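Local coordinates for putative beta-glucosidase (Bifidobacterium adolescentis, PDB 5WAB), which belongs to glycoside hydrolase family 3 and acts as a beta-glucosidase, probably removing sugar units from the non-reducing ends of glycosides, at residues V584-R597 with I618-W630. Numbering follows the deposited sequence.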
ATOM      1  N   VAL A 584      11.613   5.956  13.047  1.00 26.58           N
ATOM      2  CA  VAL A 584      11.090   5.785  14.396  1.00 25.64           C
ATOM      3  C   VAL A 584       9.593   5.528  14.312  1.00 23.97           C
ATOM      4  O   VAL A 584       8.878   6.179  13.543  1.00 22.78           O
ATOM      5  CB  VAL A 584      11.398   7.022  15.257  1.00 26.64           C
ATOM      6  CG1 VAL A 584      10.819   6.863  16.658  1.00 26.44           C
ATOM      7  CG2 VAL A 584      12.899   7.266  15.318  1.00 28.05           C
ATOM      8  N   GLN A 585       9.114   4.575  15.109  1.00 24.28           N
ATOM      9  CA  GLN A 585       7.733   4.123  15.052  1.00 24.02           C
ATOM     10  C   GLN A 585       7.099   4.247  16.429  1.00 24.14           C
ATOM     11  O   GLN A 585       7.738   3.962  17.445  1.00 24.81           O
ATOM     12  CB  GLN A 585       7.653   2.668  14.546  1.00 23.17           C
ATOM     13  CG  GLN A 585       8.465   2.437  13.271  1.00 22.36           C
ATOM     14  CD  GLN A 585       8.622   0.975  12.896  1.00 21.90           C
ATOM     15  OE1 GLN A 585       7.807   0.130  13.265  1.00 20.38           O
ATOM     16  NE2 GLN A 585       9.677   0.673  12.146  1.00 23.26           N
ATOM     17  N   VAL A 586       5.841   4.677  16.456  1.00 23.63           N
ATOM     18  CA  VAL A 586       5.087   4.853  17.690  1.00 24.03           C
ATOM     19  C   VAL A 586       3.891   3.915  17.651  1.00 23.49           C
ATOM     20  O   VAL A 586       3.121   3.922  16.683  1.00 23.59           O
ATOM     21  CB  VAL A 586       4.630   6.311  17.887  1.00 23.53           C
ATOM     22  CG1 VAL A 586       3.725   6.425  19.110  1.00 23.48           C
ATOM     23  CG2 VAL A 586       5.831   7.232  18.017  1.00 24.03           C
ATOM     24  N   TYR A 587       3.753   3.094  18.690  1.00 22.33           N
ATOM     25  CA  TYR A 587       2.624   2.194  18.858  1.00 21.98           C
ATOM     26  C   TYR A 587       1.849   2.573  20.112  1.00 22.69           C
ATOM     27  O   TYR A 587       2.410   3.122  21.062  1.00 24.76           O
ATOM     28  CB  TYR A 587       3.094   0.732  18.951  1.00 22.31           C
ATOM     29  CG  TYR A 587       3.776   0.229  17.699  1.00 21.35           C
ATOM     30  CD1 TYR A 587       5.108   0.518  17.443  1.00 20.28           C
ATOM     31  CD2 TYR A 587       3.090  -0.552  16.781  1.00 19.88           C
ATOM     32  CE1 TYR A 587       5.729   0.064  16.303  1.00 20.13           C
ATOM     33  CE2 TYR A 587       3.703  -1.010  15.639  1.00 19.25           C
ATOM     34  CZ  TYR A 587       5.023  -0.699  15.404  1.00 19.51           C
ATOM     35  OH  TYR A 587       5.633  -1.159  14.263  1.00 19.54           O
ATOM     36  N   VAL A 588       0.549   2.297  20.108  1.00 20.21           N
ATOM     37  CA  VAL A 588      -0.295   2.515  21.277  1.00 21.05           C
ATOM     38  C   VAL A 588      -0.731   1.155  21.796  1.00 20.70           C
ATOM     39  O   VAL A 588      -1.379   0.387  21.074  1.00 19.85           O
ATOM     40  CB  VAL A 588      -1.506   3.406  20.960  1.00 20.97           C
ATOM     41  CG1 VAL A 588      -2.511   3.355  22.100  1.00 20.69           C
ATOM     42  CG2 VAL A 588      -1.051   4.840  20.718  1.00 20.43           C
ATOM     43  N   ALA A 589      -0.380   0.861  23.048  1.00 22.47           N
ATOM     44  CA  ALA A 589      -0.728  -0.406  23.685  1.00 23.40           C
ATOM     45  C   ALA A 589      -1.796  -0.149  24.738  1.00 24.65           C
ATOM     46  O   ALA A 589      -1.478   0.287  25.855  1.00 26.21           O
ATOM     47  CB  ALA A 589       0.502  -1.067  24.315  1.00 23.55           C
ATOM     48  N   PRO A 590      -3.064  -0.405  24.439  1.00 23.76           N
ATOM     49  CA  PRO A 590      -4.132  -0.083  25.384  1.00 24.79           C
ATOM     50  C   PRO A 590      -4.291  -1.156  26.445  1.00 25.79           C
ATOM     51  O   PRO A 590      -3.938  -2.323  26.258  1.00 23.36           O
ATOM     52  CB  PRO A 590      -5.374  -0.009  24.491  1.00 24.28           C
ATOM     53  CG  PRO A 590      -5.074  -0.993  23.403  1.00 23.71           C
ATOM     54  CD  PRO A 590      -3.588  -0.927  23.165  1.00 22.32           C
ATOM     55  N   GLY A 591      -4.841  -0.733  27.579  1.00 26.86           N
ATOM     56  CA  GLY A 591      -5.186  -1.665  28.627  1.00 28.36           C
ATOM     57  C   GLY A 591      -6.438  -2.451  28.304  1.00 28.80           C
ATOM     58  O   GLY A 591      -7.029  -2.327  27.232  1.00 27.47           O
ATOM     59  N   LYS A 592      -6.809  -3.324  29.243  1.00 31.78           N
ATOM     60  CA  LYS A 592      -8.001  -4.145  29.087  1.00 32.47           C
ATOM     61  C   LYS A 592      -9.212  -3.259  28.825  1.00 30.27           C
ATOM     62  O   LYS A 592      -9.486  -2.323  29.580  1.00 31.44           O
ATOM     63  CB  LYS A 592      -8.221  -5.005  30.336  1.00 36.15           C
ATOM     64  CG  LYS A 592      -9.453  -5.896  30.239  1.00 38.11           C
ATOM     65  CD  LYS A 592      -9.345  -6.880  29.083  1.00 38.92           C
ATOM     66  CE  LYS A 592     -10.593  -7.750  28.925  1.00 40.04           C
ATOM     67  NZ  LYS A 592     -10.877  -8.602  30.122  1.00 42.52           N
ATOM     68  N   ALA A 593      -9.941  -3.566  27.756  1.00 27.76           N
ATOM     69  CA  ALA A 593     -11.069  -2.760  27.309  1.00 26.64           C
ATOM     70  C   ALA A 593     -12.326  -3.614  27.221  1.00 27.74           C
ATOM     71  O   ALA A 593     -12.285  -4.843  27.336  1.00 27.17           O
ATOM     72  CB  ALA A 593     -10.781  -2.103  25.952  1.00 23.47           C
ATOM     73  N   ALA A 594     -13.459  -2.943  27.003  1.00 28.10           N
ATOM     74  CA  ALA A 594     -14.733  -3.634  26.861  1.00 28.91           C
ATOM     75  C   ALA A 594     -14.813  -4.447  25.581  1.00 28.48           C
ATOM     76  O   ALA A 594     -15.727  -5.266  25.446  1.00 32.94           O
ATOM     77  CB  ALA A 594     -15.889  -2.634  26.903  1.00 29.59           C
ATOM     78  N   VAL A 595     -13.902  -4.226  24.636  1.00 26.40           N
ATOM     79  CA  VAL A 595     -13.835  -4.999  23.406  1.00 26.63           C
ATOM     80  C   VAL A 595     -12.436  -5.583  23.267  1.00 24.97           C
ATOM     81  O   VAL A 595     -11.476  -5.125  23.894  1.00 22.88           O
ATOM     82  CB  VAL A 595     -14.196  -4.157  22.163  1.00 25.89           C
ATOM     83  CG1 VAL A 595     -15.586  -3.564  22.315  1.00 25.48           C
ATOM     84  CG2 VAL A 595     -13.162  -3.055  21.949  1.00 25.63           C
ATOM     85  N   ALA A 596     -12.339  -6.616  22.434  1.00 25.47           N
ATOM     86  CA  ALA A 596     -11.051  -7.216  22.116  1.00 26.94           C
ATOM     87  C   ALA A 596     -10.231  -6.269  21.247  1.00 28.93           C
ATOM     88  O   ALA A 596     -10.740  -5.708  20.269  1.00 27.76           O
ATOM     89  CB  ALA A 596     -11.252  -8.552  21.407  1.00 20.60           C
ATOM     90  N   ARG A 597      -8.968  -6.075  21.615  1.00 34.65           N
ATOM     91  CA  ARG A 597      -8.069  -5.176  20.910  1.00 40.89           C
ATOM     92  C   ARG A 597      -6.692  -5.811  20.788  1.00 49.00           C
ATOM     93  O   ARG A 597      -6.261  -6.548  21.683  1.00 70.16           O
ATOM     94  CB  ARG A 597      -7.950  -3.823  21.628  1.00 36.97           C
ATOM     95  CG  ARG A 597      -9.284  -3.145  21.914  1.00 33.69           C
ATOM     96  CD  ARG A 597      -9.089  -1.667  22.185  1.00 30.64           C
ATOM     97  NE  ARG A 597      -8.529  -0.994  21.018  1.00 27.55           N
ATOM     98  CZ  ARG A 597      -8.122   0.266  21.012  1.00 25.43           C
ATOM     99  NH1 ARG A 597      -8.209   0.993  22.117  1.00 26.01           N
ATOM    100  NH2 ARG A 597      -7.619   0.797  19.905  1.00 24.20           N
ATOM    101  N   ILE A 618      12.419  14.586  17.386  1.00 34.81           N
ATOM    102  CA  ILE A 618      11.217  14.371  16.595  1.00 32.71           C
ATOM    103  C   ILE A 618      10.031  14.277  17.541  1.00 32.67           C
ATOM    104  O   ILE A 618      10.157  13.812  18.679  1.00 31.88           O
ATOM    105  CB  ILE A 618      11.306  13.109  15.718  1.00 31.36           C
ATOM    106  CG1 ILE A 618      11.797  11.922  16.527  1.00 31.18           C
ATOM    107  CG2 ILE A 618      12.257  13.345  14.552  1.00 33.11           C
ATOM    108  CD1 ILE A 618      11.754  10.624  15.770  1.00 31.26           C
ATOM    109  N   THR A 619       8.869  14.713  17.061  1.00 28.92           N
ATOM    110  CA  THR A 619       7.657  14.715  17.865  1.00 28.71           C
ATOM    111  C   THR A 619       6.533  13.993  17.137  1.00 28.17           C
ATOM    112  O   THR A 619       6.497  13.943  15.905  1.00 27.32           O
ATOM    113  CB  THR A 619       7.196  16.142  18.225  1.00 31.10           C
ATOM    114  OG1 THR A 619       6.940  16.878  17.026  1.00 32.91           O
ATOM    115  CG2 THR A 619       8.257  16.865  19.046  1.00 33.78           C
ATOM    116  N   PHE A 620       5.603  13.449  17.921  1.00 27.49           N
ATOM    117  CA  PHE A 620       4.428  12.765  17.402  1.00 26.42           C
ATOM    118  C   PHE A 620       3.197  13.297  18.119  1.00 26.77           C
ATOM    119  O   PHE A 620       3.175  13.360  19.350  1.00 26.50           O
ATOM    120  CB  PHE A 620       4.525  11.245  17.606  1.00 25.63           C
ATOM    121  CG  PHE A 620       5.766  10.612  17.016  1.00 26.50           C
ATOM    122  CD1 PHE A 620       5.754  10.082  15.736  1.00 26.70           C
ATOM    123  CD2 PHE A 620       6.934  10.520  17.759  1.00 27.64           C
ATOM    124  CE1 PHE A 620       6.888   9.490  15.202  1.00 27.18           C
ATOM    125  CE2 PHE A 620       8.067   9.927  17.232  1.00 28.19           C
ATOM    126  CZ  PHE A 620       8.043   9.410  15.953  1.00 27.58           C
ATOM    127  N   ASP A 621       2.185  13.691  17.348  1.00 28.07           N
ATOM    128  CA  ASP A 621       0.875  14.013  17.894  1.00 28.96           C
ATOM    129  C   ASP A 621       0.022  12.750  17.899  1.00 26.98           C
ATOM    130  O   ASP A 621      -0.036  12.029  16.899  1.00 25.62           O
ATOM    131  CB  ASP A 621       0.197  15.106  17.065  1.00 33.69           C
ATOM    132  CG  ASP A 621       0.693  16.500  17.409  1.00 39.56           C
ATOM    133  OD1 ASP A 621       1.152  16.715  18.551  1.00 42.01           O
ATOM    134  OD2 ASP A 621       0.618  17.387  16.533  1.00 42.94           O
ATOM    135  N   LEU A 622      -0.635  12.483  19.022  1.00 22.84           N
ATOM    136  CA  LEU A 622      -1.536  11.341  19.167  1.00 21.64           C
ATOM    137  C   LEU A 622      -2.926  11.889  19.463  1.00 23.79           C
ATOM    138  O   LEU A 622      -3.229  12.230  20.610  1.00 24.19           O
ATOM    139  CB  LEU A 622      -1.061  10.399  20.270  1.00 20.20           C
ATOM    140  CG  LEU A 622       0.260   9.663  20.028  1.00 19.96           C
ATOM    141  CD1 LEU A 622       0.641   8.782  21.219  1.00 18.94           C
ATOM    142  CD2 LEU A 622       0.166   8.834  18.752  1.00 18.71           C
ATOM    143  N   ASP A 623      -3.767  11.987  18.436  1.00 26.28           N
ATOM    144  CA  ASP A 623      -5.106  12.519  18.634  1.00 29.48           C
ATOM    145  C   ASP A 623      -5.989  11.469  19.306  1.00 29.14           C
ATOM    146  O   ASP A 623      -5.542  10.374  19.662  1.00 28.19           O
ATOM    147  CB  ASP A 623      -5.707  12.975  17.305  1.00 31.05           C
ATOM    148  CG  ASP A 623      -5.786  11.854  16.269  1.00 32.28           C
ATOM    149  OD1 ASP A 623      -5.641  10.666  16.625  1.00 32.59           O
ATOM    150  OD2 ASP A 623      -5.998  12.169  15.080  1.00 34.50           O
ATOM    151  N   GLU A 624      -7.270  11.803  19.470  1.00 29.93           N
ATOM    152  CA  GLU A 624      -8.188  10.875  20.121  1.00 31.15           C
ATOM    153  C   GLU A 624      -8.317   9.567  19.345  1.00 26.40           C
ATOM    154  O   GLU A 624      -8.531   8.510  19.949  1.00 23.34           O
ATOM    155  CB  GLU A 624      -9.551  11.535  20.307  1.00 36.49           C
ATOM    156  CG  GLU A 624      -9.516  12.740  21.226  1.00 41.72           C
ATOM    157  CD  GLU A 624     -10.898  13.320  21.468  1.00 47.05           C
ATOM    158  OE1 GLU A 624     -11.862  12.852  20.823  1.00 48.97           O
ATOM    159  OE2 GLU A 624     -11.020  14.246  22.301  1.00 50.61           O
ATOM    160  N   ARG A 625      -8.215   9.619  18.014  1.00 24.85           N
ATOM    161  CA  ARG A 625      -8.296   8.406  17.208  1.00 23.48           C
ATOM    162  C   ARG A 625      -7.107   7.470  17.421  1.00 26.32           C
ATOM    163  O   ARG A 625      -7.201   6.283  17.091  1.00 29.58           O
ATOM    164  CB  ARG A 625      -8.425   8.766  15.729  1.00 21.86           C
ATOM    165  CG  ARG A 625      -9.832   9.199  15.308  1.00 22.10           C
ATOM    166  CD  ARG A 625     -10.781   8.003  15.235  1.00 20.85           C
ATOM    167  NE  ARG A 625     -10.332   7.024  14.246  1.00 19.66           N
ATOM    168  CZ  ARG A 625     -10.633   7.069  12.953  1.00 20.07           C
ATOM    169  NH1 ARG A 625     -11.404   8.044  12.479  1.00 20.76           N
ATOM    170  NH2 ARG A 625     -10.163   6.135  12.133  1.00 17.07           N
ATOM    171  N   ALA A 626      -5.997   7.962  17.974  1.00 25.01           N
ATOM    172  CA  ALA A 626      -4.889   7.070  18.295  1.00 23.55           C
ATOM    173  C   ALA A 626      -5.215   6.148  19.460  1.00 22.04           C
ATOM    174  O   ALA A 626      -4.499   5.163  19.671  1.00 19.62           O
ATOM    175  CB  ALA A 626      -3.629   7.870  18.616  1.00 25.46           C
ATOM    176  N   PHE A 627      -6.261   6.460  20.230  1.00 22.35           N
ATOM    177  CA  PHE A 627      -6.645   5.687  21.404  1.00 21.28           C
ATOM    178  C   PHE A 627      -8.058   5.129  21.313  1.00 20.70           C
ATOM    179  O   PHE A 627      -8.552   4.564  22.295  1.00 21.72           O
ATOM    180  CB  PHE A 627      -6.524   6.546  22.667  1.00 21.47           C
ATOM    181  CG  PHE A 627      -5.166   7.158  22.856  1.00 21.87           C
ATOM    182  CD1 PHE A 627      -4.144   6.435  23.449  1.00 21.24           C
ATOM    183  CD2 PHE A 627      -4.917   8.461  22.457  1.00 21.62           C
ATOM    184  CE1 PHE A 627      -2.898   6.990  23.623  1.00 20.95           C
ATOM    185  CE2 PHE A 627      -3.671   9.025  22.631  1.00 21.51           C
ATOM    186  CZ  PHE A 627      -2.658   8.289  23.215  1.00 21.70           C
ATOM    187  N   ALA A 628      -8.719   5.253  20.167  1.00 20.04           N
ATOM    188  CA  ALA A 628     -10.136   4.942  20.054  1.00 19.94           C
ATOM    189  C   ALA A 628     -10.361   3.690  19.218  1.00 20.00           C
ATOM    190  O   ALA A 628      -9.746   3.514  18.162  1.00 20.71           O
ATOM    191  CB  ALA A 628     -10.901   6.112  19.433  1.00 17.74           C
ATOM    192  N   TYR A 629     -11.275   2.843  19.673  1.00 18.69           N
ATOM    193  CA  TYR A 629     -11.764   1.734  18.874  1.00 20.65           C
ATOM    194  C   TYR A 629     -13.169   2.050  18.388  1.00 21.00           C
ATOM    195  O   TYR A 629     -13.827   2.966  18.883  1.00 21.87           O
ATOM    196  CB  TYR A 629     -11.758   0.417  19.665  1.00 19.61           C
ATOM    197  CG  TYR A 629     -12.563   0.427  20.958  1.00 21.13           C
ATOM    198  CD1 TYR A 629     -13.940   0.224  20.951  1.00 20.89           C
ATOM    199  CD2 TYR A 629     -11.937   0.627  22.189  1.00 21.01           C
ATOM    200  CE1 TYR A 629     -14.672   0.223  22.129  1.00 18.56           C
ATOM    201  CE2 TYR A 629     -12.661   0.631  23.371  1.00 20.55           C
ATOM    202  CZ  TYR A 629     -14.028   0.429  23.334  1.00 21.21           C
ATOM    203  OH  TYR A 629     -14.749   0.424  24.505  1.00 21.76           O
ATOM    204  N   TRP A 630     -13.621   1.286  17.402  1.00 21.75           N
ATOM    205  CA  TRP A 630     -14.996   1.403  16.956  1.00 23.86           C
ATOM    206  C   TRP A 630     -15.897   0.593  17.877  1.00 26.90           C
ATOM    207  O   TRP A 630     -15.675  -0.604  18.083  1.00 27.59           O
ATOM    208  CB  TRP A 630     -15.145   0.930  15.511  1.00 22.09           C
ATOM    209  CG  TRP A 630     -16.519   1.176  14.991  1.00 22.17           C
ATOM    210  CD1 TRP A 630     -17.546   0.281  14.921  1.00 20.60           C
ATOM    211  CD2 TRP A 630     -17.035   2.418  14.507  1.00 20.84           C
ATOM    212  NE1 TRP A 630     -18.664   0.884  14.403  1.00 20.69           N
ATOM    213  CE2 TRP A 630     -18.377   2.198  14.140  1.00 22.32           C
ATOM    214  CE3 TRP A 630     -16.486   3.692  14.331  1.00 21.89           C
ATOM    215  CZ2 TRP A 630     -19.183   3.207  13.618  1.00 23.05           C
ATOM    216  CZ3 TRP A 630     -17.281   4.690  13.812  1.00 23.66           C
ATOM    217  CH2 TRP A 630     -18.619   4.443  13.459  1.00 24.72           C
TER
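The CG2 methyl of V586 sits over the middle of the F620 ring, 3.4 Å from its centroid and 7° off the normal, a CH-pi contact within a buried, largely apolar interface. With CG1 anti to the backbone N (chi1 174°), CG2 is the branch presented to the ring. Two residues earlier, V584 CG2 meets I618 CD1 at 3.6 Å. V588 packs against the A626 carbonyl, CG1 3.6 Å from A626 O, with the same methyl against F627 CD1 and the other, CG2, more loosely near L622. Branched valines suit these alternate strand positions, offering two methyls each to larger partners. Beyond the strand, V595 CG2 repeats the arrangement over the Y629 ring, 3.5 Å from its centroid. R597 crosses Y629 at about a right angle: its CD lies 3.7 Å from Y629 CD2, and P590 CG and Y629 CB lie over opposite faces of its guanidinium, both displaced toward the rim. R597 NH1 lies in plane at the edge of the Y629 ring and 3.6 Å from F627 O, too long for a hydrogen bond but consistent with electrostatic attraction. Cutting R597 back to an alanine is likely to leave P590 and Y629 without the group between them and the F627 carbonyl without a nearby positive charge. The tyrosine is fixed from farther out, its hydroxyl hydrogen-bonded to E640 and H638; E640 also accepts a bond from A594 N. Strands 584-590 and 618-622 belong to different sheets of the fibronectin type III-like domain, and their axes, 9.3 Å apart and 27° from parallel, face each other as in a beta-sandwich. No hydrogen bond links the two segments, so their cohesion rests chiefly on apolar burial and CH-pi contact, with polar groups gathered at the loop end.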